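Local coordinates for RNA-induced transcriptional silencing complex protein tas3 (Schizosaccharomyces pombe, PDB 3D1B) that serves as an adaptor in the core of the RITS complex, joining the RNA interference pathway to heterochromatin formation and accurate chromosome segregation, at residues Y99-V102 with N106-L109; S82-E85 with A91-V94; L17-L22 with I50-V55; K65-E70 with L109-Q114; E85-F90 with Q114-A119. All blocks are in the same frame, centred on the assembly; numbering follows the deposited sequence.

Interaction 1: residues Y99-V102 with N106-L109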
# COMPACT_ATOMS: atom_id res chain seq x y z
N TYR A 99 1.44 -9.84 8.89
CA TYR A 99 0.94 -11.09 8.33
C TYR A 99 1.50 -11.31 6.92
O TYR A 99 1.59 -12.45 6.45
CB TYR A 99 -0.60 -11.09 8.30
CG TYR A 99 -1.16 -12.45 7.99
CD1 TYR A 99 -0.95 -13.53 8.85
CD2 TYR A 99 -1.85 -12.69 6.79
CE1 TYR A 99 -1.40 -14.81 8.53
CE2 TYR A 99 -2.31 -13.97 6.47
CZ TYR A 99 -2.08 -15.02 7.34
OH TYR A 99 -2.52 -16.29 7.03
N LYS A 100 1.87 -10.23 6.23
CA LYS A 100 2.48 -10.35 4.91
C LYS A 100 3.79 -11.12 5.07
O LYS A 100 4.22 -11.85 4.18
CB LYS A 100 2.83 -8.98 4.31
CG LYS A 100 1.66 -8.07 4.05
CD LYS A 100 0.75 -8.63 2.98
CE LYS A 100 -0.47 -7.73 2.81
NZ LYS A 100 -1.54 -8.41 2.02
N LEU A 101 4.45 -10.91 6.21
CA LEU A 101 5.72 -11.58 6.49
C LEU A 101 5.49 -13.02 6.91
O LEU A 101 6.34 -13.89 6.69
CB LEU A 101 6.48 -10.82 7.59
CG LEU A 101 6.87 -9.38 7.24
CD1 LEU A 101 7.72 -8.81 8.37
CD2 LEU A 101 7.64 -9.33 5.93
N VAL A 102 4.35 -13.28 7.53
CA VAL A 102 4.02 -14.64 7.95
C VAL A 102 3.86 -15.51 6.70
O VAL A 102 4.52 -16.55 6.55
CB VAL A 102 2.70 -14.68 8.76
CG1 VAL A 102 2.23 -16.12 8.96
CG2 VAL A 102 2.91 -13.99 10.11
N ASN A 106 7.57 -16.67 6.01
CA ASN A 106 7.50 -17.66 7.07
C ASN A 106 7.74 -17.11 8.47
O ASN A 106 8.22 -17.84 9.34
CB ASN A 106 8.49 -18.79 6.79
CG ASN A 106 8.14 -19.56 5.53
OD1 ASN A 106 9.01 -19.86 4.70
ND2 ASN A 106 6.87 -19.91 5.39
N LEU A 107 7.43 -15.84 8.70
CA LEU A 107 7.61 -15.27 10.03
C LEU A 107 6.66 -16.06 10.94
O LEU A 107 5.50 -16.28 10.61
CB LEU A 107 7.28 -13.77 10.03
CG LEU A 107 7.44 -13.00 11.34
CD1 LEU A 107 7.82 -11.55 11.06
CD2 LEU A 107 6.15 -13.06 12.14
N SER A 108 7.17 -16.49 12.09
CA SER A 108 6.38 -17.28 13.03
C SER A 108 5.09 -16.61 13.48
O SER A 108 5.10 -15.48 13.96
CB SER A 108 7.24 -17.61 14.26
OG SER A 108 6.45 -18.23 15.25
N LEU A 109 3.97 -17.32 13.35
CA LEU A 109 2.67 -16.76 13.75
C LEU A 109 2.64 -16.36 15.22
O LEU A 109 2.06 -15.33 15.58
CB LEU A 109 1.55 -17.77 13.45
CG LEU A 109 0.13 -17.20 13.50
CD1 LEU A 109 -0.06 -16.20 12.37
CD2 LEU A 109 -0.89 -18.33 13.38
O HOH W 1 4.55 -19.37 6.68
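L101 and V102, near the C-terminal end of helix 89-105, receive the chain as it doubles back through N106 and L107, within the C-terminal helical domain of Tas3. The polar contacts are few. L107 N donates to L101 O (3.0 Å) in a nearly straight bond, 171° at the hydrogen, with the donor above the carbonyl plane. N106, whose positive phi takes the backbone out of the helix, turns L107 N toward that carbonyl. One water donates to V102 O and accepts from N106 ND2 (2.7 Å), tying the asparagine amide to a last-turn carbonyl. V102 CA makes a CA-H...O contact with L107 O at 3.5 Å.

The apolar contacts divide the branches of L107. With CG anti to the backbone N (chi1 -179°), it sets CD1 on L101 CB (3.8 Å) and CD2 on V102 CG2 (3.9 Å). The other valine branch, CG1, meets L109 CD1 (4.1 Å), a methyl that also sits at the edge of the Y99 ring. With an alanine in place of V102 both branches go, which would probably open a gap between the helix and the methyls of L107 and L109. Outside the turn, Q72 bonds L107 O and L109 N through its amide. The helix thus ends with backbone and water serving its carbonyls, while hydrocarbon packing closes the reversal.

Interaction 2: residues S82-E85 with A91-V94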
# COMPACT_ATOMS: atom_id res chain seq x y z
N SER A 82 -9.21 -13.88 12.25
CA SER A 82 -10.48 -13.55 12.88
C SER A 82 -10.23 -12.56 14.01
O SER A 82 -11.02 -11.64 14.23
CB SER A 82 -11.17 -14.80 13.44
OG SER A 82 -11.98 -15.42 12.45
N ASN A 83 -9.11 -12.74 14.70
CA ASN A 83 -8.76 -11.85 15.80
C ASN A 83 -8.32 -10.50 15.28
O ASN A 83 -8.61 -9.47 15.88
CB ASN A 83 -7.64 -12.48 16.64
CG ASN A 83 -7.22 -11.59 17.79
OD1 ASN A 83 -6.15 -10.97 17.74
ND2 ASN A 83 -8.05 -11.51 18.82
N LEU A 84 -7.64 -10.50 14.13
CA LEU A 84 -7.15 -9.27 13.52
C LEU A 84 -8.29 -8.32 13.15
O LEU A 84 -8.16 -7.10 13.28
CB LEU A 84 -6.32 -9.60 12.28
CG LEU A 84 -5.69 -8.42 11.54
CD1 LEU A 84 -4.84 -7.59 12.51
CD2 LEU A 84 -4.83 -8.93 10.39
N GLU A 85 -9.40 -8.89 12.69
CA GLU A 85 -10.56 -8.09 12.29
C GLU A 85 -11.12 -7.23 13.43
O GLU A 85 -11.74 -6.20 13.18
CB GLU A 85 -11.68 -9.01 11.80
CG GLU A 85 -11.39 -9.70 10.47
CD GLU A 85 -11.74 -8.83 9.28
OE1 GLU A 85 -11.98 -7.62 9.47
OE2 GLU A 85 -11.76 -9.37 8.14
N ALA A 91 -3.24 -1.08 15.45
CA ALA A 91 -2.95 -2.49 15.68
C ALA A 91 -3.35 -3.33 14.47
O ALA A 91 -2.61 -4.22 14.05
CB ALA A 91 -3.68 -2.99 16.92
N LYS A 92 -4.52 -3.04 13.90
CA LYS A 92 -4.99 -3.80 12.74
C LYS A 92 -4.04 -3.62 11.55
O LYS A 92 -3.75 -4.58 10.83
CB LYS A 92 -6.40 -3.35 12.33
CG LYS A 92 -6.95 -4.14 11.15
CD LYS A 92 -8.37 -3.73 10.77
CE LYS A 92 -9.37 -4.06 11.86
NZ LYS A 92 -10.77 -3.75 11.42
N ALA A 93 -3.57 -2.40 11.34
CA ALA A 93 -2.66 -2.13 10.24
C ALA A 93 -1.32 -2.83 10.46
O ALA A 93 -0.70 -3.32 9.52
CB ALA A 93 -2.45 -0.62 10.08
N VAL A 94 -0.86 -2.85 11.71
CA VAL A 94 0.39 -3.53 12.05
C VAL A 94 0.20 -5.02 11.80
O VAL A 94 1.04 -5.67 11.19
CB VAL A 94 0.76 -3.31 13.52
CG1 VAL A 94 1.91 -4.24 13.92
CG2 VAL A 94 1.16 -1.86 13.73
O HOH W 2 -11.16 -5.15 9.04
O HOH W 3 -11.81 -3.41 13.97
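K92 meets L84 and E85 through a side chain that runs straight out from its helix, extended through its first two torsions (chi1 -178°), and then bends once, at chi3 (-66°), which carries the ammonium group round to the end of the other segment. L84 reaches back with CG anti to its own backbone N, laying CD1 against the K92 backbone, 3.8 Å from K92 CA.

At the far end of the lysine, NZ donates to the backbone carbonyl E85 O at 3.2 Å, approaching from 40° above the carbonyl plane. The aliphatic part follows the same surface, K92 CE lying 3.6 Å from L84 O. Two waters complete the polar network. One donates to E85 OE1 (2.6 Å) and accepts from K92 NZ (2.8 Å), spanning the carboxylate and the ammonium group, which at 4.5 Å between OE1 and NZ are too far apart for a salt bridge. The other links E85 O and K92 NZ, so the carbonyl is held by the lysine both directly and through water.

The contact closes the short connection between helices 74-84 and 89-105, a helix-loop-helix unit. L116 of helix 109-122 packs on N83 and A91. In chemical terms, a positive charge beside the carbonyls of L84 and E85 is likely to be favourable there, and the carboxylate of E85 adds to this through water rather than by direct pairing.

Interaction 3: residues L17-L22 with I50-V55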
# COMPACT_ATOMS: atom_id res chain seq x y z
N LEU A 17 1.44 10.21 16.15
CA LEU A 17 1.24 9.13 17.11
C LEU A 17 1.55 7.76 16.51
O LEU A 17 2.27 6.97 17.11
CB LEU A 17 -0.21 9.11 17.62
CG LEU A 17 -0.49 9.92 18.89
CD1 LEU A 17 -1.95 9.75 19.30
CD2 LEU A 17 0.43 9.43 20.00
N TYR A 18 1.01 7.49 15.32
CA TYR A 18 1.25 6.21 14.66
C TYR A 18 2.74 5.99 14.40
O TYR A 18 3.23 4.87 14.52
CB TYR A 18 0.46 6.16 13.34
CG TYR A 18 -1.02 5.90 13.54
CD1 TYR A 18 -1.68 6.40 14.66
CD2 TYR A 18 -1.76 5.18 12.61
CE1 TYR A 18 -3.04 6.19 14.85
CE2 TYR A 18 -3.12 4.96 12.78
CZ TYR A 18 -3.76 5.47 13.90
OH TYR A 18 -5.10 5.25 14.09
N ILE A 19 3.45 7.06 14.06
CA ILE A 19 4.88 6.96 13.83
C ILE A 19 5.60 6.65 15.14
O ILE A 19 6.48 5.79 15.20
CB ILE A 19 5.45 8.28 13.24
CG1 ILE A 19 4.99 8.44 11.79
CG2 ILE A 19 6.97 8.28 13.32
CD1 ILE A 19 5.50 7.35 10.84
N ASN A 20 5.21 7.35 16.20
CA ASN A 20 5.80 7.13 17.51
C ASN A 20 5.53 5.72 18.01
O ASN A 20 6.40 5.08 18.61
CB ASN A 20 5.28 8.16 18.52
CG ASN A 20 5.73 9.57 18.21
OD1 ASN A 20 6.62 9.78 17.38
ND2 ASN A 20 5.12 10.56 18.87
N TRP A 21 4.32 5.23 17.77
CA TRP A 21 3.95 3.88 18.18
C TRP A 21 4.75 2.85 17.39
O TRP A 21 5.22 1.85 17.95
CB TRP A 21 2.45 3.64 17.96
CG TRP A 21 1.58 4.38 18.94
CD1 TRP A 21 1.95 4.88 20.16
CD2 TRP A 21 0.18 4.67 18.79
NE1 TRP A 21 0.87 5.46 20.77
CE2 TRP A 21 -0.23 5.35 19.96
CE3 TRP A 21 -0.76 4.42 17.79
CZ2 TRP A 21 -1.54 5.79 20.15
CZ3 TRP A 21 -2.07 4.86 17.98
CH2 TRP A 21 -2.45 5.53 19.16
N LEU A 22 4.91 3.08 16.10
CA LEU A 22 5.67 2.17 15.26
C LEU A 22 7.10 2.07 15.79
O LEU A 22 7.65 0.97 15.96
CB LEU A 22 5.70 2.68 13.82
CG LEU A 22 6.78 2.07 12.92
CD1 LEU A 22 6.54 0.57 12.77
CD2 LEU A 22 6.74 2.76 11.57
N ILE A 50 1.90 8.31 -0.01
CA ILE A 50 1.49 7.05 0.60
C ILE A 50 0.87 7.28 1.97
O ILE A 50 1.11 8.32 2.61
CB ILE A 50 2.69 6.08 0.78
CG1 ILE A 50 3.72 6.68 1.74
CG2 ILE A 50 3.34 5.82 -0.57
CD1 ILE A 50 4.89 5.76 2.04
N ASP A 51 0.06 6.33 2.43
CA ASP A 51 -0.58 6.44 3.74
C ASP A 51 0.19 5.62 4.77
O ASP A 51 1.15 4.93 4.43
CB ASP A 51 -2.05 5.99 3.69
CG ASP A 51 -2.23 4.55 3.26
OD1 ASP A 51 -1.41 3.69 3.67
OD2 ASP A 51 -3.20 4.27 2.52
N PHE A 52 -0.25 5.66 6.02
CA PHE A 52 0.47 4.93 7.07
C PHE A 52 0.49 3.42 6.89
O PHE A 52 1.46 2.76 7.25
CB PHE A 52 -0.09 5.27 8.45
CG PHE A 52 0.80 4.82 9.57
CD1 PHE A 52 2.00 5.47 9.82
CD2 PHE A 52 0.47 3.70 10.33
CE1 PHE A 52 2.87 5.02 10.81
CE2 PHE A 52 1.33 3.24 11.33
CZ PHE A 52 2.54 3.90 11.57
N SER A 53 -0.59 2.86 6.35
CA SER A 53 -0.62 1.42 6.15
C SER A 53 0.51 1.04 5.20
O SER A 53 1.15 -0.00 5.36
CB SER A 53 -1.96 0.98 5.55
OG SER A 53 -3.00 1.20 6.48
N GLN A 54 0.74 1.89 4.21
CA GLN A 54 1.79 1.66 3.24
C GLN A 54 3.16 1.81 3.89
O GLN A 54 4.09 1.07 3.59
CB GLN A 54 1.63 2.61 2.06
CG GLN A 54 0.38 2.32 1.24
CD GLN A 54 0.11 3.35 0.16
OE1 GLN A 54 -0.17 4.51 0.45
NE2 GLN A 54 0.19 2.91 -1.09
N VAL A 55 3.28 2.78 4.80
CA VAL A 55 4.55 2.97 5.51
C VAL A 55 4.88 1.69 6.27
O VAL A 55 6.00 1.19 6.22
CB VAL A 55 4.47 4.15 6.51
CG1 VAL A 55 5.71 4.16 7.41
CG2 VAL A 55 4.35 5.46 5.77
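The ring of F52 lies beneath the first carbons of Y18, so that the tyrosine meets it in two ways at once. Y18 CB stands over the middle of the F52 face, 3.5 Å from the centroid and only 11° off the ring normal, a CH-pi contact. Beyond it the tyrosine ring turns its edge to the same face: the planes make 75° and the centroids are 5.3 Å apart, a T-shaped pair in which Y18 CD2 comes to 3.5 Å from F52 CD2. F52 reaches this position because its CG is anti to the backbone N (chi1 -167°), sending the ring across to helix 14-23.

Aliphatic groups occupy the rim of the phenylalanine. I19 CD1 lies in the ring plane, 3.5 Å from F52 CE1, and L22 CB approaches F52 CZ. The backbone on either side of F52 is held by a capping box between D51 and Q54: Q54 N donates to D51 OD1 (2.9 Å), while D51 N donates to Q54 OE1 (2.7 Å) in the carbonyl plane, on a lone pair.

The pairing joins helix 14-23 to the N-terminal turn of helix 52-60. Helix 32-46 packs alongside, with I42 on I19 and L38 on V55, and P89 of helix 89-105 touches Y18. On the capping-box side the second subunit approaches, its K100 and T103 bonding the amide of Q54, so this helix start also belongs to the dimer interface of an all-helical fold.

Interaction 4: residues K65-E70 with L109-Q114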
# COMPACT_ATOMS: atom_id res chain seq x y z
N LYS A 65 15.39 -9.63 11.12
CA LYS A 65 15.43 -10.44 12.33
C LYS A 65 14.10 -10.87 12.93
O LYS A 65 13.35 -10.05 13.46
CB LYS A 65 16.24 -9.69 13.40
CG LYS A 65 17.64 -9.31 12.94
CD LYS A 65 18.59 -9.15 14.11
CE LYS A 65 18.61 -7.73 14.64
NZ LYS A 65 18.72 -7.68 16.12
N PHE A 66 13.82 -12.17 12.85
CA PHE A 66 12.60 -12.73 13.40
C PHE A 66 12.57 -14.25 13.30
O PHE A 66 13.18 -14.84 12.41
CB PHE A 66 11.36 -12.13 12.71
CG PHE A 66 11.39 -12.23 11.21
CD1 PHE A 66 10.97 -13.38 10.55
CD2 PHE A 66 11.82 -11.15 10.44
CE1 PHE A 66 10.97 -13.45 9.16
CE2 PHE A 66 11.82 -11.21 9.05
CZ PHE A 66 11.39 -12.36 8.40
N PRO A 67 11.86 -14.90 14.23
CA PRO A 67 11.76 -16.36 14.22
C PRO A 67 11.01 -16.84 12.98
O PRO A 67 10.07 -16.19 12.50
CB PRO A 67 11.02 -16.67 15.52
CG PRO A 67 10.21 -15.45 15.74
CD PRO A 67 11.15 -14.34 15.39
N ILE A 68 11.42 -18.00 12.47
CA ILE A 68 10.85 -18.57 11.27
C ILE A 68 10.20 -19.93 11.50
O ILE A 68 10.69 -20.73 12.30
CB ILE A 68 11.95 -18.76 10.19
CG1 ILE A 68 12.48 -17.40 9.75
CG2 ILE A 68 11.42 -19.56 9.00
CD1 ILE A 68 11.44 -16.53 9.12
N GLN A 69 9.09 -20.18 10.81
CA GLN A 69 8.43 -21.48 10.88
C GLN A 69 7.78 -21.71 9.53
O GLN A 69 6.91 -20.95 9.10
CB GLN A 69 7.37 -21.52 11.99
CG GLN A 69 6.66 -22.88 12.12
CD GLN A 69 7.59 -24.03 12.51
OE1 GLN A 69 8.46 -23.88 13.36
NE2 GLN A 69 7.38 -25.20 11.90
N GLU A 70 8.23 -22.75 8.83
CA GLU A 70 7.67 -23.05 7.52
C GLU A 70 6.41 -23.90 7.63
O GLU A 70 6.18 -24.56 8.64
CB GLU A 70 8.71 -23.78 6.66
CG GLU A 70 9.86 -22.90 6.20
CD GLU A 70 10.88 -23.67 5.38
OE1 GLU A 70 10.49 -24.33 4.40
OE2 GLU A 70 12.08 -23.61 5.73
N LEU A 109 3.97 -17.32 13.35
CA LEU A 109 2.67 -16.76 13.75
C LEU A 109 2.64 -16.36 15.22
O LEU A 109 2.06 -15.33 15.58
CB LEU A 109 1.55 -17.77 13.45
CG LEU A 109 0.13 -17.20 13.50
CD1 LEU A 109 -0.06 -16.20 12.37
CD2 LEU A 109 -0.89 -18.33 13.38
N ASP A 110 3.25 -17.16 16.10
CA ASP A 110 3.27 -16.81 17.51
C ASP A 110 3.95 -15.47 17.72
O ASP A 110 3.53 -14.66 18.55
CB ASP A 110 4.01 -17.88 18.33
CG ASP A 110 3.30 -19.22 18.31
OD1 ASP A 110 2.07 -19.25 18.52
OD2 ASP A 110 3.99 -20.24 18.10
N PHE A 111 5.02 -15.23 16.96
CA PHE A 111 5.77 -13.97 17.05
C PHE A 111 4.89 -12.84 16.52
O PHE A 111 4.85 -11.74 17.11
CB PHE A 111 7.05 -14.09 16.21
CG PHE A 111 7.99 -12.92 16.36
CD1 PHE A 111 8.69 -12.73 17.55
CD2 PHE A 111 8.20 -12.04 15.31
CE1 PHE A 111 9.59 -11.66 17.68
CE2 PHE A 111 9.10 -10.98 15.42
CZ PHE A 111 9.80 -10.80 16.61
N ALA A 112 4.18 -13.09 15.43
CA ALA A 112 3.29 -12.09 14.86
C ALA A 112 2.25 -11.68 15.90
O ALA A 112 1.92 -10.51 16.03
CB ALA A 112 2.61 -12.63 13.61
N SER A 113 1.73 -12.66 16.63
CA SER A 113 0.73 -12.38 17.65
C SER A 113 1.31 -11.50 18.76
O SER A 113 0.62 -10.63 19.29
CB SER A 113 0.18 -13.68 18.24
OG SER A 113 -0.63 -14.35 17.28
N GLN A 114 2.58 -11.71 19.09
CA GLN A 114 3.22 -10.90 20.12
C GLN A 114 3.32 -9.45 19.65
O GLN A 114 3.03 -8.51 20.39
CB GLN A 114 4.61 -11.43 20.45
CG GLN A 114 4.62 -12.80 21.10
CD GLN A 114 6.02 -13.33 21.30
OE1 GLN A 114 6.82 -12.74 22.02
NE2 GLN A 114 6.33 -14.46 20.66
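P67 rests on the ring of F111, with its CD above the ring centre at 3.5 Å and 9° off the normal, a CH-pi contact over the face. Its CG reaches the root of the ring, 3.4 Å from F111 CG. F66 adds its CB, which comes to 3.7 Å from F111 CE2 by an oblique approach. No hydrogen bond passes between K65-E70 and L109-Q114, so their meeting is carried by hydrocarbon alone.

Two torsions position these groups. F111 holds CG anti to the backbone N (chi1 -173°), lifting the ring off helix 109-122 toward the proline. F66 has CG between its backbone N and carbonyl carbon (chi1 53°), so that its own ring leads away from F111, to L107. With an alanine in place of F111, the proline ring and F66 CB would probably lose the flat surface they lie on, opening a gap there and leaving the loop held to the helix start chiefly by backbone bonds.

A further shell is made of backbone. P67 O is probably hydrogen-bonded to S108 N, the N-cap residue of helix 109-122, and Q69 N to N106 O, so the loop runs beside the turn that leads into the helix. The other side of that helix's first turns is covered by helices: F80 of helix 74-84 touches L109, A112 and S113, and I98 and V102 of helix 89-105 pack on A112. The loop thus lies along the outer side of this helical bundle.

Interaction 5: residues E85-F90 with Q114-A119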
# COMPACT_ATOMS: atom_id res chain seq x y z
N GLU A 85 -9.40 -8.89 12.69
CA GLU A 85 -10.56 -8.09 12.29
C GLU A 85 -11.12 -7.23 13.43
O GLU A 85 -11.74 -6.20 13.18
CB GLU A 85 -11.68 -9.01 11.80
CG GLU A 85 -11.39 -9.70 10.47
CD GLU A 85 -11.74 -8.83 9.28
OE1 GLU A 85 -11.98 -7.62 9.47
OE2 GLU A 85 -11.76 -9.37 8.14
N LYS A 86 -10.88 -7.65 14.67
CA LYS A 86 -11.40 -6.94 15.83
C LYS A 86 -10.49 -5.88 16.42
O LYS A 86 -10.88 -5.16 17.34
CB LYS A 86 -11.73 -7.94 16.93
CG LYS A 86 -12.69 -9.01 16.48
CD LYS A 86 -13.09 -9.94 17.60
CE LYS A 86 -11.96 -10.84 18.03
NZ LYS A 86 -12.53 -11.99 18.79
N GLN A 87 -9.28 -5.78 15.89
CA GLN A 87 -8.31 -4.83 16.42
C GLN A 87 -8.58 -3.36 16.11
O GLN A 87 -9.28 -3.02 15.17
CB GLN A 87 -6.92 -5.18 15.90
CG GLN A 87 -6.50 -6.61 16.22
CD GLN A 87 -6.54 -6.90 17.70
OE1 GLN A 87 -5.87 -6.24 18.49
NE2 GLN A 87 -7.32 -7.91 18.10
N THR A 88 -8.02 -2.51 16.95
CA THR A 88 -8.11 -1.08 16.76
C THR A 88 -7.29 -0.72 15.54
O THR A 88 -6.49 -1.53 15.09
CB THR A 88 -7.65 -0.37 18.04
OG1 THR A 88 -6.44 -0.95 18.51
CG2 THR A 88 -8.70 -0.49 19.12
N PRO A 89 -7.50 0.47 14.97
CA PRO A 89 -6.81 0.97 13.77
C PRO A 89 -5.32 0.70 13.56
O PRO A 89 -4.93 0.05 12.58
CB PRO A 89 -7.13 2.46 13.78
CG PRO A 89 -8.50 2.48 14.38
CD PRO A 89 -8.35 1.54 15.54
N PHE A 90 -4.49 1.24 14.44
CA PHE A 90 -3.04 1.06 14.34
C PHE A 90 -2.67 -0.41 14.46
O PHE A 90 -1.88 -0.93 13.66
CB PHE A 90 -2.34 1.86 15.44
CG PHE A 90 -0.86 1.59 15.53
CD1 PHE A 90 0.03 2.14 14.60
CD2 PHE A 90 -0.36 0.79 16.55
CE1 PHE A 90 1.40 1.90 14.70
CE2 PHE A 90 1.01 0.55 16.66
CZ PHE A 90 1.89 1.11 15.73
N GLN A 114 2.58 -11.71 19.09
CA GLN A 114 3.22 -10.90 20.12
C GLN A 114 3.32 -9.45 19.65
O GLN A 114 3.03 -8.51 20.39
CB GLN A 114 4.61 -11.43 20.45
CG GLN A 114 4.62 -12.80 21.10
CD GLN A 114 6.02 -13.33 21.30
OE1 GLN A 114 6.82 -12.74 22.02
NE2 GLN A 114 6.33 -14.46 20.66
N ILE A 115 3.74 -9.26 18.40
CA ILE A 115 3.87 -7.91 17.84
C ILE A 115 2.50 -7.22 17.85
O ILE A 115 2.38 -6.05 18.23
CB ILE A 115 4.40 -7.96 16.39
CG1 ILE A 115 5.79 -8.61 16.37
CG2 ILE A 115 4.47 -6.56 15.81
CD1 ILE A 115 6.35 -8.80 14.97
N LEU A 116 1.47 -7.95 17.43
CA LEU A 116 0.13 -7.38 17.39
C LEU A 116 -0.34 -6.99 18.79
O LEU A 116 -0.94 -5.93 18.97
CB LEU A 116 -0.86 -8.39 16.78
CG LEU A 116 -2.32 -7.94 16.80
CD1 LEU A 116 -2.51 -6.73 15.90
CD2 LEU A 116 -3.22 -9.09 16.35
N LYS A 117 -0.06 -7.85 19.76
CA LYS A 117 -0.47 -7.58 21.14
C LYS A 117 0.22 -6.32 21.65
O LYS A 117 -0.39 -5.52 22.37
CB LYS A 117 -0.11 -8.76 22.04
CG LYS A 117 -0.60 -8.61 23.47
CD LYS A 117 -2.12 -8.62 23.55
CE LYS A 117 -2.62 -7.77 24.71
NZ LYS A 117 -1.94 -8.11 25.99
N GLU A 118 1.48 -6.14 21.27
CA GLU A 118 2.23 -4.97 21.70
C GLU A 118 1.64 -3.72 21.05
O GLU A 118 1.48 -2.68 21.70
CB GLU A 118 3.70 -5.13 21.30
CG GLU A 118 4.67 -4.33 22.13
CD GLU A 118 6.11 -4.64 21.76
OE1 GLU A 118 6.53 -4.26 20.66
OE2 GLU A 118 6.81 -5.28 22.57
N ALA A 119 1.30 -3.82 19.77
CA ALA A 119 0.73 -2.69 19.05
C ALA A 119 -0.61 -2.28 19.67
O ALA A 119 -0.91 -1.09 19.80
CB ALA A 119 0.53 -3.05 17.58
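Q87 and F90 pass beside helix 109-122 on a backbone that leaves the helix before it, runs extended through Q87 and T88 and becomes helical again at P89, with the CA atoms of F90 and A119 7.1 Å apart. The motif is a helix-loop-helix, the connection between helices 74-84 and 89-105, laid against a third helix of the Tas3 C-terminal domain.

Q87 touches with the middle of its side chain. Its CG, anti to the carbonyl carbon (chi1 -56°), faces the fork of L116, 4.0 Å from L116 CD1 and 4.1 Å from L116 CD2; the bend at chi2 (-57°) then turns the amide aside, and NE2 bonds N83 O on the preceding helix. The methylene meets the leucine while the polar end ties the loop back to where it came from.

The start of helix 89-105 has its own polar partner. T88, at the N-cap, makes no capping bond with its side chain, but the carboxylate of E123 accepts from T88 OG1, F90 N and A91 N, a negative group where the helix's electrostatics would probably favour one.

F90 holds CG anti to the backbone N (chi1 172°), which carries its ring between W21, met edge-to-face, and helix 109-122. On the latter, the A119 methyl approaches obliquely, with A119 CB 3.7 Å from F90 CE2, while A119 O lies in the plane of the ring at its edge, 3.8 Å from F90 CD2.

From the N terminus, interaction 3 closes first, bringing helix 52-60 back to helix 14-23 round helix 32-46, before any other contact opens. Interaction 4 opens next, in the loop at 65-70, and closes on helix 109-122; interaction 2 falls within that span, joining helices 74-84 and 89-105, while interaction 1 turns helix 89-105 into helix 109-122 and ends on the same stretch as interaction 4, sharing L109. Interaction 5 starts from E85, which it shares with interaction 2, encloses interaction 1 and crosses interaction 4, ending farther along helix 109-122. W21 and F90 bring interactions 3 and 5 together, linking the N-terminal helices to the C-terminal ones.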